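Local coordinates for protein endoglucanase (Clostridium thermocellum, PDB 2E4T) that hydrolyses internal beta-1,4-glucosidic bonds of cellulose and xyloglucan, as the family 44 glycoside hydrolase part of a larger modular enzyme, at residues T16-R20 against I438-D443; A375-I380 against S432-A436; L406-Y410 against A509-V513; S468-T472 against K496-F500. All blocks are in the same frame, centred on the assembly; numbering follows the deposited sequence.

How the contacts relate
The four contacts share one mixed beta sheet, yet their chemistry changes with their place in the fold. Contacts 2 and 3 are buried throughout and bring helices 368-384 and 398-408, from the closing part of the TIM-like barrel, against strands 432-439 and 508-514; aromatic rings and a few directed hydrogen bonds dominate there. They touch each other, the hydroxyl of Tyr-407 bonding to the carbonyl of Ala-375. Contact 1 is mostly buried, with a more exposed edge at Glu-441 and Arg-20, and contact 4 is only partly buried; both use bridging waters and backbone carbonyls gripped by side chains. They meet at Asp-443, whose carboxylate salt-bridges Lys-469 and whose backbone carbonyl accepts from the Tyr-471 hydroxyl.

Contact 1: T16-R20 against I438-D443; sequences TSAER and IVGEDD
Arg-20 and Thr-16 reach Asp-443 and the turn before it by different means. The Thr-16 hydroxyl donates to the carboxylate, OG1 to Asp-443 OD2 2.8 Å, using the anti lone pair of that oxygen. Arg-20 lays its guanidinium over Ile-438, whose CD1 sits 3.3 Å from the plane, under the centre of the group. At the rim, Arg-20 NH1 donates to Glu-441 O at 3.0 Å, a bent bond (141°) with the acceptor tilted from the guanidinium plane, and the approach of Arg-20 NH2 to Asp-443 OD2, 3.9 Å, is a long salt bridge.

The group is oriented from its own side. Its chain is extended from CG to NE, and Arg-20 NE and NH2 together grip Thr-16 O, side-on, at 2.8 and 3.0 Å, almost in the guanidinium plane. One water links NH1 to Glu-441 OE1; a second joins NH2 to Glu-441 O and Asp-443 N, within the type II' turn of Val-439 to Asp-442 and just past it. Farther out, Lys-469 and Ser-468 hold Asp-443 OD1.

With two cationic side chains nearby, Asp-443 probably stays ionised, and the arginine's charge is probably met mainly by carbonyls and water, with the carboxylate at longer range.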
# COMPACT_ATOMS: atom_id res chain seq x y z
N THR A 16 -9.06 23.48 -13.64
CA THR A 16 -7.79 23.47 -12.91
C THR A 16 -7.83 24.31 -11.64
O THR A 16 -6.90 24.19 -10.84
CB THR A 16 -6.62 23.93 -13.77
OG1 THR A 16 -6.82 25.30 -14.08
CG2 THR A 16 -6.51 23.14 -15.03
N SER A 17 -8.87 25.13 -11.46
CA SER A 17 -8.98 25.93 -10.25
C SER A 17 -9.79 25.26 -9.16
O SER A 17 -9.87 25.80 -8.05
CB SER A 17 -9.57 27.31 -10.55
OG SER A 17 -10.98 27.18 -10.78
N ALA A 18 -10.46 24.13 -9.47
CA ALA A 18 -11.47 23.57 -8.61
C ALA A 18 -10.98 22.28 -7.96
O ALA A 18 -10.26 21.45 -8.56
CB ALA A 18 -12.73 23.26 -9.38
N GLU A 19 -11.42 22.09 -6.71
CA GLU A 19 -11.20 20.83 -6.00
C GLU A 19 -9.71 20.52 -5.86
O GLU A 19 -9.34 19.35 -5.77
CB GLU A 19 -11.99 19.67 -6.56
CG GLU A 19 -13.49 20.02 -6.57
CD GLU A 19 -14.38 18.98 -7.23
OE1 GLU A 19 -13.93 17.88 -7.61
OE2 GLU A 19 -15.58 19.27 -7.39
N ARG A 20 -8.88 21.55 -5.73
CA ARG A 20 -7.45 21.29 -5.62
C ARG A 20 -7.14 20.61 -4.30
O ARG A 20 -7.60 21.05 -3.24
CB ARG A 20 -6.62 22.57 -5.72
CG ARG A 20 -6.67 23.24 -7.09
CD ARG A 20 -5.69 24.42 -7.15
NE ARG A 20 -5.65 24.97 -8.50
CZ ARG A 20 -4.74 25.83 -8.91
NH1 ARG A 20 -3.85 26.34 -8.09
NH2 ARG A 20 -4.74 26.18 -10.22
N ILE A 438 -1.91 19.20 -11.39
CA ILE A 438 -0.94 20.28 -11.66
C ILE A 438 0.22 20.10 -10.67
O ILE A 438 0.23 19.20 -9.83
CB ILE A 438 -1.62 21.67 -11.56
CG1 ILE A 438 -2.10 21.94 -10.13
CG2 ILE A 438 -2.71 21.76 -12.62
CD1 ILE A 438 -2.73 23.34 -9.96
N VAL A 439 1.21 21.00 -10.75
CA VAL A 439 2.39 20.95 -9.91
C VAL A 439 2.29 22.08 -8.89
O VAL A 439 2.29 23.27 -9.26
CB VAL A 439 3.66 21.07 -10.72
CG1 VAL A 439 4.90 21.01 -9.82
CG2 VAL A 439 3.70 19.97 -11.81
N GLY A 440 2.18 21.73 -7.61
CA GLY A 440 2.04 22.76 -6.59
C GLY A 440 0.76 23.51 -6.78
O GLY A 440 -0.32 22.91 -6.85
N GLU A 441 0.90 24.84 -6.87
CA GLU A 441 -0.24 25.70 -7.08
C GLU A 441 -0.32 26.22 -8.53
O GLU A 441 -1.10 27.15 -8.81
CB GLU A 441 -0.20 26.92 -6.11
CG GLU A 441 0.36 26.58 -4.74
CD GLU A 441 -0.34 25.46 -3.98
OE1 GLU A 441 -1.56 25.28 -4.10
OE2 GLU A 441 0.36 24.79 -3.16
N ASP A 442 0.51 25.67 -9.42
CA ASP A 442 0.77 26.25 -10.73
C ASP A 442 0.16 25.40 -11.82
O ASP A 442 0.55 24.23 -11.96
CB ASP A 442 2.29 26.34 -10.91
CG ASP A 442 2.66 27.30 -12.05
OD1 ASP A 442 1.87 27.38 -13.03
OD2 ASP A 442 3.70 27.98 -12.00
N ASP A 443 -0.81 25.93 -12.57
CA ASP A 443 -1.47 25.17 -13.64
C ASP A 443 -0.79 25.35 -15.00
O ASP A 443 -1.34 24.94 -16.03
CB ASP A 443 -2.97 25.39 -13.68
CG ASP A 443 -3.36 26.75 -14.03
OD1 ASP A 443 -2.49 27.58 -14.31
OD2 ASP A 443 -4.60 26.98 -14.04
O HOH W 1 -3.51 26.37 -5.36
O HOH W 2 -2.50 27.90 -11.12

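Contact 2: A375-I380 against S432-A436; sequences ADVLGI and SSAYA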
# COMPACT_ATOMS: atom_id res chain seq x y z
N ALA A 375 -3.27 1.61 -13.15
CA ALA A 375 -3.27 3.06 -13.33
C ALA A 375 -4.54 3.67 -12.73
O ALA A 375 -4.52 4.80 -12.20
CB ALA A 375 -3.13 3.39 -14.82
N ASP A 376 -5.68 2.96 -12.85
CA ASP A 376 -6.94 3.49 -12.31
C ASP A 376 -6.82 3.58 -10.78
O ASP A 376 -7.18 4.62 -10.16
CB ASP A 376 -8.07 2.55 -12.73
CG ASP A 376 -9.44 3.19 -12.75
OD1 ASP A 376 -9.52 4.42 -12.97
OD2 ASP A 376 -10.43 2.44 -12.47
N VAL A 377 -6.37 2.48 -10.13
CA VAL A 377 -6.20 2.45 -8.69
C VAL A 377 -5.30 3.58 -8.22
O VAL A 377 -5.60 4.25 -7.19
CB VAL A 377 -5.66 1.05 -8.29
CG1 VAL A 377 -5.18 1.01 -6.85
CG2 VAL A 377 -6.75 0.02 -8.53
N LEU A 378 -4.16 3.79 -8.89
CA LEU A 378 -3.27 4.87 -8.46
C LEU A 378 -3.95 6.26 -8.59
O LEU A 378 -3.73 7.16 -7.76
CB LEU A 378 -1.98 4.83 -9.23
CG LEU A 378 -1.14 3.60 -8.97
CD1 LEU A 378 0.06 3.59 -9.96
CD2 LEU A 378 -0.66 3.51 -7.53
N GLY A 379 -4.75 6.43 -9.66
CA GLY A 379 -5.50 7.68 -9.82
C GLY A 379 -6.47 7.87 -8.64
O GLY A 379 -6.59 8.99 -8.09
N ILE A 380 -7.18 6.80 -8.28
CA ILE A 380 -8.12 6.83 -7.18
C ILE A 380 -7.41 7.12 -5.85
O ILE A 380 -7.88 7.95 -5.05
CB ILE A 380 -8.87 5.46 -7.14
CG1 ILE A 380 -9.77 5.33 -8.36
CG2 ILE A 380 -9.64 5.29 -5.84
CD1 ILE A 380 -10.08 3.89 -8.72
N SER A 432 -14.45 4.61 -19.16
CA SER A 432 -13.25 5.42 -19.02
C SER A 432 -13.00 5.81 -17.61
O SER A 432 -13.89 5.76 -16.76
CB SER A 432 -13.37 6.69 -19.90
OG SER A 432 -14.33 7.61 -19.39
N SER A 433 -11.75 6.24 -17.38
CA SER A 433 -11.40 7.00 -16.18
C SER A 433 -10.47 8.13 -16.63
O SER A 433 -9.72 7.99 -17.61
CB SER A 433 -10.66 6.17 -15.15
OG SER A 433 -11.45 5.06 -14.77
N ALA A 434 -10.48 9.23 -15.85
CA ALA A 434 -9.59 10.32 -16.14
C ALA A 434 -9.25 11.01 -14.83
O ALA A 434 -10.13 11.28 -14.01
CB ALA A 434 -10.21 11.32 -17.16
N TYR A 435 -7.95 11.30 -14.67
CA TYR A 435 -7.44 12.00 -13.50
C TYR A 435 -6.58 13.15 -13.97
O TYR A 435 -5.79 12.99 -14.90
CB TYR A 435 -6.57 11.05 -12.62
CG TYR A 435 -7.34 9.82 -12.25
CD1 TYR A 435 -8.27 9.85 -11.20
CD2 TYR A 435 -7.25 8.62 -12.99
CE1 TYR A 435 -9.06 8.77 -10.89
CE2 TYR A 435 -8.05 7.53 -12.71
CZ TYR A 435 -8.97 7.61 -11.69
OH TYR A 435 -9.84 6.57 -11.38
N ALA A 436 -6.67 14.31 -13.30
CA ALA A 436 -5.91 15.47 -13.71
C ALA A 436 -5.15 16.05 -12.50
O ALA A 436 -5.62 15.94 -11.36
CB ALA A 436 -6.80 16.55 -14.32
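Tyr-435 lies flat against the helix at Gly-379, whose CA stands 3.6 Å from the ring centroid and 5° off the ring normal, a CH-pi contact centred on the face. The bare backbone of Gly-379 lets helix and strand come this close: their axes approach to 8.8 Å. The ring reaches the helix because CG of Tyr-435 is anti to its own carbonyl carbon (chi1 -55°), which sends the side chain off the strand and brings the hydroxyl to Asp-376.

Asp-376 is modelled in two conformers. In the one described here CG swings anti to the backbone N (chi1 -157°), carrying the carboxylate along the helix surface toward the strand. Asp-376 OD1 then receives two bonds, from Tyr-435 OH and from Ser-433 OG, each 2.7 Å long. Both donors lie out of the carboxylate plane and come from its opposite faces, so the oxygen is clasped between them; the tyrosine arrives at about a right angle to the aspartate chain. Ile-380 adds an apolar flank, its CG1 lying 4.1 Å from Tyr-435 CZ. Tyr-407 of the neighbouring helix 398-408 also packs on the tyrosine and bonds to the Ala-375 carbonyl, while Pro-314 touches both Asp-376 and Ile-380.

Helix 368-384 connects two adjacent parallel strands, 354-360 and 388-391, as the helix of a beta-alpha-beta crossover. The arrangement is thus that of a TIM-like barrel helix whose outward side is covered by the companion beta-sheet domain, docked through a glycine and an aromatic ring.

Contact 3: L406-Y410 against A509-V513; sequences LYTNY and ACHIV
Tyr-410 and His-511 meet edge-to-face, the tyrosine presenting its edge to the imidazole face with ring centroids 4.2 Å apart and planes inclined at 50°. The closest atoms are Tyr-410 CD2 and His-511 CE1, at 3.3 Å, and the two side chains cross at about a right angle. Farther along the same tyrosine, the hydroxyl oxygen OH touches Val-513 CG2 at 3.5 Å.

The imidazole is fixed by more than this contact. In His-511 a chi1 of -171° carries the ring toward the last turn of helix 398-408, and a chi2 of 151° turns ND1 to the carbonyl there; His-511 ND1 donates to Leu-406 O at 2.7 Å, nearly straight, with the acceptor in the ring plane. The Leu-406 side chain runs past His-511 in the opposite direction, its CD1 3.7 Å from His-511 CB, and its other methyl, CD2, rests on Ala-509 CB at 4.0 Å. Beyond these segments, His-447 ND1 pairs with His-511 NE2, and Trp-477 meets the Tyr-410 ring.

Both imidazole nitrogens therefore have partners within a buried setting. A carbonyl near the C-terminal end of a helix, where the helix dipole would place partial negative charge, would probably help hold the proton on ND1; if the ring is neutral, NE2 would act as acceptor toward His-447.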
# COMPACT_ATOMS: atom_id res chain seq x y z
N LEU A 406 3.61 5.09 -15.43
CA LEU A 406 2.80 6.11 -16.11
C LEU A 406 2.66 7.35 -15.18
O LEU A 406 2.54 8.49 -15.68
CB LEU A 406 1.46 5.55 -16.49
CG LEU A 406 0.68 6.38 -17.51
CD1 LEU A 406 1.34 6.43 -18.87
CD2 LEU A 406 -0.77 5.86 -17.61
N TYR A 407 2.64 7.11 -13.86
CA TYR A 407 2.60 8.19 -12.89
C TYR A 407 3.98 8.66 -12.46
O TYR A 407 4.18 9.87 -12.25
CB TYR A 407 1.84 7.77 -11.62
CG TYR A 407 0.35 7.65 -11.85
CD1 TYR A 407 -0.51 8.70 -11.45
CD2 TYR A 407 -0.20 6.52 -12.44
CE1 TYR A 407 -1.87 8.62 -11.64
CE2 TYR A 407 -1.57 6.42 -12.67
CZ TYR A 407 -2.43 7.47 -12.24
OH TYR A 407 -3.78 7.43 -12.46
N THR A 408 4.94 7.76 -12.26
CA THR A 408 6.17 8.13 -11.59
C THR A 408 7.33 8.44 -12.52
O THR A 408 8.33 9.04 -12.06
CB THR A 408 6.62 7.00 -10.63
OG1 THR A 408 6.88 5.87 -11.49
CG2 THR A 408 5.60 6.70 -9.58
N ASN A 409 7.27 7.99 -13.77
CA ASN A 409 8.45 8.10 -14.65
C ASN A 409 7.96 7.79 -16.07
O ASN A 409 8.33 6.76 -16.68
CB ASN A 409 9.56 7.16 -14.20
CG ASN A 409 10.87 7.49 -14.88
OD1 ASN A 409 10.93 8.26 -15.86
ND2 ASN A 409 11.95 6.96 -14.34
N TYR A 410 7.12 8.66 -16.61
CA TYR A 410 6.47 8.30 -17.85
C TYR A 410 7.37 8.39 -19.08
O TYR A 410 7.07 7.77 -20.10
CB TYR A 410 5.15 9.10 -18.07
CG TYR A 410 5.33 10.59 -18.11
CD1 TYR A 410 5.81 11.25 -19.23
CD2 TYR A 410 5.03 11.36 -17.00
CE1 TYR A 410 5.95 12.65 -19.20
CE2 TYR A 410 5.20 12.73 -16.97
CZ TYR A 410 5.64 13.37 -18.05
OH TYR A 410 5.80 14.73 -18.01
N ALA A 509 -3.84 3.17 -22.05
CA ALA A 509 -3.62 4.07 -20.95
C ALA A 509 -2.68 5.17 -21.40
O ALA A 509 -1.58 4.88 -21.87
CB ALA A 509 -2.99 3.33 -19.75
N CYS A 510 -3.10 6.44 -21.25
CA CYS A 510 -2.31 7.55 -21.69
C CYS A 510 -2.06 8.56 -20.57
O CYS A 510 -2.85 8.69 -19.63
CB CYS A 510 -3.20 8.43 -22.71
SG CYS A 510 -3.86 7.56 -24.13
N HIS A 511 -0.94 9.26 -20.73
CA HIS A 511 -0.60 10.42 -19.88
C HIS A 511 -0.37 11.58 -20.85
O HIS A 511 0.53 11.53 -21.68
CB HIS A 511 0.67 10.11 -19.08
CG HIS A 511 1.00 11.13 -18.03
ND1 HIS A 511 1.68 10.77 -16.89
CD2 HIS A 511 0.84 12.49 -17.94
CE1 HIS A 511 1.91 11.87 -16.17
NE2 HIS A 511 1.40 12.94 -16.76
N ILE A 512 -1.25 12.59 -20.72
CA ILE A 512 -1.20 13.78 -21.57
C ILE A 512 -0.61 14.91 -20.70
O ILE A 512 -1.01 15.08 -19.55
CB ILE A 512 -2.61 14.17 -22.03
CG1 ILE A 512 -3.28 13.01 -22.77
CG2 ILE A 512 -2.58 15.45 -22.87
CD1 ILE A 512 -4.77 13.24 -23.05
N VAL A 513 0.33 15.69 -21.28
CA VAL A 513 0.93 16.81 -20.57
C VAL A 513 0.70 18.05 -21.43
O VAL A 513 1.29 18.20 -22.50
CB VAL A 513 2.43 16.60 -20.33
CG1 VAL A 513 2.98 17.77 -19.49
CG2 VAL A 513 2.71 15.23 -19.65

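Contact 4: S468-T472 against K496-F500; sequences SKNYT and KDNTF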
# COMPACT_ATOMS: atom_id res chain seq x y z
N SER A 468 -6.26 28.88 -15.98
CA SER A 468 -5.75 30.25 -16.14
C SER A 468 -4.79 30.39 -17.33
O SER A 468 -4.37 31.50 -17.67
CB SER A 468 -5.09 30.77 -14.87
OG SER A 468 -3.77 30.27 -14.75
N LYS A 469 -4.48 29.28 -17.98
CA LYS A 469 -3.55 29.23 -19.11
C LYS A 469 -4.32 28.84 -20.33
O LYS A 469 -5.36 28.17 -20.22
CB LYS A 469 -2.50 28.15 -18.83
CG LYS A 469 -1.87 28.36 -17.49
CD LYS A 469 -0.91 29.58 -17.50
CE LYS A 469 -0.23 29.85 -16.13
NZ LYS A 469 -1.20 30.06 -15.01
N ASN A 470 -3.79 29.22 -21.48
CA ASN A 470 -4.33 28.79 -22.76
C ASN A 470 -3.39 27.74 -23.36
O ASN A 470 -2.32 28.02 -23.88
CB ASN A 470 -4.38 29.99 -23.68
CG ASN A 470 -5.16 29.69 -24.91
OD1 ASN A 470 -4.69 29.90 -26.03
ND2 ASN A 470 -6.37 29.19 -24.73
N TYR A 471 -3.74 26.47 -23.19
CA TYR A 471 -2.82 25.37 -23.62
C TYR A 471 -2.75 25.25 -25.15
O TYR A 471 -3.78 25.45 -25.82
CB TYR A 471 -3.29 24.03 -23.00
CG TYR A 471 -3.36 24.09 -21.50
CD1 TYR A 471 -2.20 24.23 -20.74
CD2 TYR A 471 -4.58 24.03 -20.86
CE1 TYR A 471 -2.28 24.30 -19.32
CE2 TYR A 471 -4.63 24.08 -19.43
CZ TYR A 471 -3.48 24.24 -18.70
OH TYR A 471 -3.58 24.31 -17.31
N THR A 472 -1.53 24.97 -25.63
CA THR A 472 -1.32 24.89 -27.10
C THR A 472 -0.70 23.56 -27.57
O THR A 472 -0.58 23.31 -28.77
CB THR A 472 -0.39 26.02 -27.58
OG1 THR A 472 0.87 25.93 -26.93
CG2 THR A 472 -1.03 27.36 -27.35
N LYS A 496 -8.55 24.51 -29.22
CA LYS A 496 -9.29 25.75 -29.48
C LYS A 496 -9.96 26.18 -28.19
O LYS A 496 -10.87 25.50 -27.69
CB LYS A 496 -10.31 25.57 -30.58
CG LYS A 496 -9.66 25.37 -31.92
CD LYS A 496 -10.74 25.54 -32.99
CE LYS A 496 -10.24 25.31 -34.41
NZ LYS A 496 -9.88 23.87 -34.74
N ASP A 497 -9.51 27.29 -27.63
CA ASP A 497 -10.10 27.76 -26.37
C ASP A 497 -10.12 26.63 -25.33
O ASP A 497 -11.18 26.39 -24.71
CB ASP A 497 -11.52 28.30 -26.63
CG ASP A 497 -11.54 29.56 -27.50
OD1 ASP A 497 -10.54 30.32 -27.54
OD2 ASP A 497 -12.57 29.79 -28.17
N ASN A 498 -9.00 25.90 -25.22
CA ASN A 498 -8.86 24.85 -24.20
C ASN A 498 -9.88 23.72 -24.39
O ASN A 498 -10.23 23.04 -23.42
CB ASN A 498 -8.90 25.48 -22.79
CG ASN A 498 -7.56 26.00 -22.38
OD1 ASN A 498 -6.54 25.73 -22.97
ND2 ASN A 498 -7.56 26.79 -21.28
N THR A 499 -10.25 23.46 -25.64
CA THR A 499 -11.03 22.29 -26.02
C THR A 499 -10.27 21.54 -27.09
O THR A 499 -9.60 22.14 -27.95
CB THR A 499 -12.44 22.65 -26.52
OG1 THR A 499 -12.35 23.24 -27.85
CG2 THR A 499 -13.18 23.56 -25.55
N PHE A 500 -10.40 20.22 -27.09
CA PHE A 500 -9.83 19.38 -28.14
C PHE A 500 -10.56 18.05 -28.12
O PHE A 500 -11.22 17.71 -27.14
CB PHE A 500 -8.30 19.22 -28.01
CG PHE A 500 -7.86 18.57 -26.74
CD1 PHE A 500 -7.71 17.17 -26.67
CD2 PHE A 500 -7.54 19.31 -25.63
CE1 PHE A 500 -7.25 16.55 -25.52
CE2 PHE A 500 -7.09 18.70 -24.46
CZ PHE A 500 -6.96 17.32 -24.42
O HOH W 3 -6.31 26.89 -25.97
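Asn-498 turns its CG anti to its own carbonyl carbon (chi1 -84°), with the amide twisted little from there (chi2 -12°). Together these torsions lay the amide against the backbone of Lys-469 to Tyr-471. Both halves of the amide are used. Asn-498 ND2 donates to Lys-469 O at 2.8 Å, almost straight and in the planes of both groups, while Asn-498 OD1 accepts from Tyr-471 N at 2.9 Å through a lone pair. The side chain thus brackets Asn-470 by pairing with the backbone on either side of it.

Tyr-471 lies close by, its CD2 3.3 Å from Asn-498 OD1, with ring and amide planes some 33° apart. A water links the main chains as well, donating to Tyr-471 O at 2.9 Å and accepting from Asn-498 N at 3.0 Å. The tyrosine hydroxyl is engaged away from this contact, by Asp-443 O and Ser-467 OG, and Ile-465 packs against both Tyr-471 and Asn-498.

Asp-497 and Asn-498, both with positive phi, form the middle of a type I' turn closed by paired backbone bonds between Lys-496 and Thr-499, and Thr-499 OG1 adds a bond to Lys-496 O. Type I' turns are familiar from two-residue beta hairpins; here the turn leads into strand 499-504, an outermost strand of the sheet, and its asparagine side chain joins it to the loop between strands 459-466 and 474-480 of the beta-sheet domain.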